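Local coordinates for protein Two-component response regulator, LuxR family (Aurantimonas sp., PDB 3CZ5) that probably receives a phosphoryl signal in a two-component pathway through the receiver domain present here and regulates transcription by binding DNA, at residues E36-D39 with A40-Y44; Y105-K108 with S109-P112. All coordinates share one frame; numbering follows the deposited sequence.

Interaction 1. Residues E36-D39 with A40-Y44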
loop_
_atom_site.group_PDB
_atom_site.type_symbol
_atom_site.label_atom_id
_atom_site.label_comp_id
_atom_site.label_asym_id
_atom_site.label_seq_id
_atom_site.Cartn_x
_atom_site.Cartn_y
_atom_site.Cartn_z
ATOM N N GLU A 36 13.318 0.658 2.834
ATOM C CA GLU A 36 12.487 -0.237 3.622
ATOM C C GLU A 36 12.234 0.267 5.079
ATOM O O GLU A 36 13.179 0.574 5.843
ATOM C CB GLU A 36 13.114 -1.597 3.638
ATOM C CG GLU A 36 12.982 -2.287 2.380
ATOM C CD GLU A 36 13.479 -3.677 2.531
ATOM O OE1 GLU A 36 14.138 -3.903 3.576
ATOM O OE2 GLU A 36 13.233 -4.521 1.634
ATOM N N ALA A 37 10.971 0.359 5.477
ATOM C CA ALA A 37 10.633 0.876 6.834
ATOM C C ALA A 37 9.924 -0.166 7.680
ATOM O O ALA A 37 9.303 -1.080 7.169
ATOM C CB ALA A 37 9.795 2.152 6.752
ATOM N N ALA A 38 10.011 -0.042 8.990
ATOM C CA ALA A 38 9.450 -1.094 9.846
ATOM C C ALA A 38 8.320 -0.623 10.691
ATOM O O ALA A 38 7.815 -1.442 11.428
ATOM C CB ALA A 38 10.509 -1.595 10.760
ATOM N N ASP A 39 8.024 0.685 10.708
ATOM C CA ASP A 39 6.846 1.250 11.374
ATOM C C ASP A 39 6.529 2.597 10.795
ATOM O O ASP A 39 7.232 3.087 9.920
ATOM C CB ASP A 39 7.151 1.493 12.822
ATOM C CG ASP A 39 8.435 2.305 12.997
ATOM O OD1 ASP A 39 8.570 3.415 12.415
ATOM O OD2 ASP A 39 9.301 1.837 13.752
ATOM N N ALA A 40 5.509 3.240 11.349
ATOM C CA ALA A 40 5.004 4.476 10.770
ATOM C C ALA A 40 6.005 5.598 10.848
ATOM O O ALA A 40 6.102 6.418 9.914
ATOM C CB ALA A 40 3.718 4.887 11.445
ATOM N N GLY A 41 6.706 5.682 11.982
ATOM C CA GLY A 41 7.585 6.812 12.205
ATOM C C GLY A 41 8.636 6.876 11.114
ATOM O O GLY A 41 8.777 7.912 10.405
ATOM N N GLU A 42 9.373 5.749 11.005
ATOM C CA GLU A 42 10.466 5.543 10.080
ATOM C C GLU A 42 9.890 5.766 8.675
ATOM O O GLU A 42 10.548 6.223 7.756
ATOM C CB GLU A 42 11.013 4.143 10.305
ATOM C CG GLU A 42 12.364 3.738 9.651
ATOM C CD GLU A 42 12.688 2.158 9.765
ATOM O OE1 GLU A 42 11.820 1.393 10.334
ATOM O OE2 GLU A 42 13.783 1.697 9.260
ATOM N N ALA A 43 8.617 5.545 8.517
ATOM C CA ALA A 43 8.043 5.714 7.190
ATOM C C ALA A 43 7.954 7.189 6.773
ATOM O O ALA A 43 8.475 7.608 5.755
ATOM C CB ALA A 43 6.697 5.034 7.121
ATOM N N TYR A 44 7.262 7.964 7.573
ATOM C CA TYR A 44 7.237 9.396 7.432
ATOM C C TYR A 44 8.643 9.997 7.186
ATOM O O TYR A 44 8.821 10.885 6.366
ATOM C CB TYR A 44 6.661 9.970 8.719
ATOM C CG TYR A 44 6.291 11.396 8.527
ATOM C CD1 TYR A 44 5.524 11.776 7.424
ATOM C CD2 TYR A 44 6.732 12.386 9.411
ATOM C CE1 TYR A 44 5.181 13.079 7.218
ATOM C CE2 TYR A 44 6.383 13.691 9.202
ATOM C CZ TYR A 44 5.609 14.012 8.107
ATOM O OH TYR A 44 5.285 15.304 7.917
#
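The carboxylate of Glu42 turns one face down onto the backbone of Ala37 and Ala38, with Ala37 CA beneath CD at 3.8 Å. On that same face Ala38 N donates to Glu42 OE1 at 2.7 Å, rising to the oxygen from 55° out of the carboxylate plane, while the methyl of Ala38 sits at the OE1 edge. An extended side chain, its CG anti to the backbone N (chi1 -168°), provides the reach. Asp39 uses its carboxylate differently: OD1 takes Glu42 N at 2.8 Å, nearly along its own C-O axis and almost straight (167°). A short acid suits this place, holding an acceptor over the helix's first turn. With Asp39 OD2 and Glu42 OE1 4.3 Å apart, the two acids may raise each other's pKa, though the helix start probably offsets this for Asp39. An alanine in place of Glu42 would probably leave Ala38 N without this acceptor. Beneath, Ala37 CB and Ala43 CB meet at 4.2 Å, both also touching strand 6-11. Asp39 is thus a helix N-cap, but Glu42 bonds to Ala38 N rather than to Asp39 N, a departure from the classical capping box at this strand-to-helix junction of the receiver fold.

Interaction 2. Residues Y105-K108 with S109-P112. With PO4 (phosphate ion), chain E.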
loop_
_atom_site.group_PDB
_atom_site.type_symbol
_atom_site.label_atom_id
_atom_site.label_comp_id
_atom_site.label_asym_id
_atom_site.label_seq_id
_atom_site.Cartn_x
_atom_site.Cartn_y
_atom_site.Cartn_z
ATOM N N TYR A 105 -5.975 -0.786 -2.013
ATOM C CA TYR A 105 -6.012 -1.596 -0.791
ATOM C C TYR A 105 -6.040 -2.987 -1.306
ATOM O O TYR A 105 -7.019 -3.375 -1.967
ATOM C CB TYR A 105 -7.253 -1.308 -0.016
ATOM C CG TYR A 105 -7.329 -1.990 1.268
ATOM C CD1 TYR A 105 -7.184 -1.308 2.458
ATOM C CD2 TYR A 105 -7.527 -3.327 1.314
ATOM C CE1 TYR A 105 -7.258 -1.963 3.662
ATOM C CE2 TYR A 105 -7.605 -4.005 2.524
ATOM C CZ TYR A 105 -7.478 -3.323 3.692
ATOM O OH TYR A 105 -7.589 -4.055 4.875
ATOM N N VAL A 106 -4.937 -3.722 -1.071
ATOM C CA VAL A 106 -4.763 -5.059 -1.665
ATOM C C VAL A 106 -4.575 -6.117 -0.582
ATOM O O VAL A 106 -4.007 -5.799 0.446
ATOM C CB VAL A 106 -3.584 -5.055 -2.568
ATOM C CG1 VAL A 106 -3.022 -6.411 -2.659
ATOM C CG2 VAL A 106 -4.018 -4.540 -3.968
ATOM N N THR A 107 -5.086 -7.339 -0.744
ATOM C CA THR A 107 -4.932 -8.317 0.325
ATOM C C THR A 107 -3.821 -9.348 0.062
ATOM O O THR A 107 -3.606 -9.807 -1.033
ATOM C CB THR A 107 -6.202 -9.060 0.695
ATOM O OG1 THR A 107 -6.614 -9.925 -0.383
ATOM C CG2 THR A 107 -7.239 -8.074 1.034
ATOM N N LYS A 108 -3.114 -9.692 1.121
ATOM C CA LYS A 108 -1.945 -10.506 1.038
ATOM C C LYS A 108 -2.228 -11.959 0.666
ATOM O O LYS A 108 -1.316 -12.659 0.258
ATOM C CB LYS A 108 -1.194 -10.440 2.347
ATOM C CG LYS A 108 -0.315 -9.229 2.418
ATOM C CD LYS A 108 0.514 -9.146 3.688
ATOM C CE LYS A 108 1.582 -8.139 3.439
ATOM N NZ LYS A 108 1.829 -7.437 4.660
ATOM N N SER A 109 -3.469 -12.415 0.782
ATOM C CA SER A 109 -3.765 -13.742 0.297
ATOM C C SER A 109 -4.473 -13.671 -1.022
ATOM O O SER A 109 -5.173 -14.624 -1.375
ATOM C CB SER A 109 -4.643 -14.497 1.278
ATOM O OG SER A 109 -5.619 -13.628 1.860
ATOM N N SER A 110 -4.319 -12.569 -1.751
ATOM C CA SER A 110 -4.893 -12.538 -3.088
ATOM C C SER A 110 -3.884 -13.200 -3.980
ATOM O O SER A 110 -2.845 -13.628 -3.501
ATOM C CB SER A 110 -5.176 -11.116 -3.564
ATOM O OG SER A 110 -6.036 -10.391 -2.665
ATOM N N ASP A 111 -4.137 -13.329 -5.269
ATOM C CA ASP A 111 -3.099 -13.983 -6.028
ATOM C C ASP A 111 -1.836 -13.110 -5.933
ATOM O O ASP A 111 -1.899 -11.921 -6.140
ATOM C CB ASP A 111 -3.498 -14.218 -7.477
ATOM C CG ASP A 111 -2.404 -14.980 -8.243
ATOM O OD1 ASP A 111 -2.719 -16.103 -8.728
ATOM O OD2 ASP A 111 -1.228 -14.483 -8.307
ATOM N N PRO A 112 -0.669 -13.691 -5.608
ATOM C CA PRO A 112 0.539 -12.849 -5.587
ATOM C C PRO A 112 0.630 -11.682 -6.616
ATOM O O PRO A 112 1.002 -10.553 -6.200
ATOM C CB PRO A 112 1.664 -13.876 -5.780
ATOM C CG PRO A 112 1.025 -15.253 -5.487
ATOM C CD PRO A 112 -0.382 -15.009 -5.017
HETATM P P PO4 E . -0.670 -6.713 7.919
HETATM O O1 PO4 E . -1.558 -7.725 8.554
HETATM O O2 PO4 E . 0.161 -7.185 6.746
HETATM O O3 PO4 E . -1.453 -5.490 7.535
HETATM O O4 PO4 E . 0.101 -6.411 9.177
#
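Two hydroxyls, Thr107 OG1 and Ser110 OG, face each other across a tight turn and are modelled only 2.4 Å apart. They form a hydrogen bond in which either could be the donor, but at 2.7 Å resolution so short a length is doubtful. Both hydroxyls also bond to the carboxylate of Asp132, OG1 to one oxygen and OG to the other, so the acid bridges the pair. Thr107 brings OG1 there by placing it between its backbone N and carbonyl carbon (chi1 68°), and its beta-branched side chain suits the end of a strand. The serine is small enough to fold its hydroxyl back over the turn. The backbone closes a type I beta turn from Thr107 to Ser110, with Ser110 N donating to Thr107 O at 2.9 Å.

Lys108, the second residue of the turn, sends its side chain elsewhere. Its long chain runs extended to CE and bends at the last torsion (chi4 145°), bringing NZ to phosphate O2 at 2.7 Å, while NZ also forms a salt bridge with Asp58, the predicted phosphorylation site. Leu59 N, Thr60 N and Thr86 OG1 bind the same ion, which probably came from the crystallisation liquor. Its position is consistent with the place a phosphoryl group would take in a receiver domain, where a lysine after the fifth strand is a hallmark. Strand 104-107 lies between strands 82-86 and 128-129; the turn leads towards helix 114-122, and the side chain of Thr107 packs on Ile133 of helix 131-142.

Interactions 1 and 2 lie on opposite sides of the chain's centre, their own centres about 21 Å apart, and do not touch. Each spans the end of a strand of the same parallel sheet: 36-44 leaves the outermost strand 31-37, whereas 105-112 leaves the interior strand 104-107. Both are partly buried. In the first, buried alanines lie below two acids: one caps the helix, the other reaches back to the backbone before it, both meeting N-H groups. In the second, a buried threonine joins a serine through hydroxyls, and a lysine reaches the phosphate beside Asp58. One contact therefore starts a helix at the sheet's margin, while the other contributes to the anion pocket.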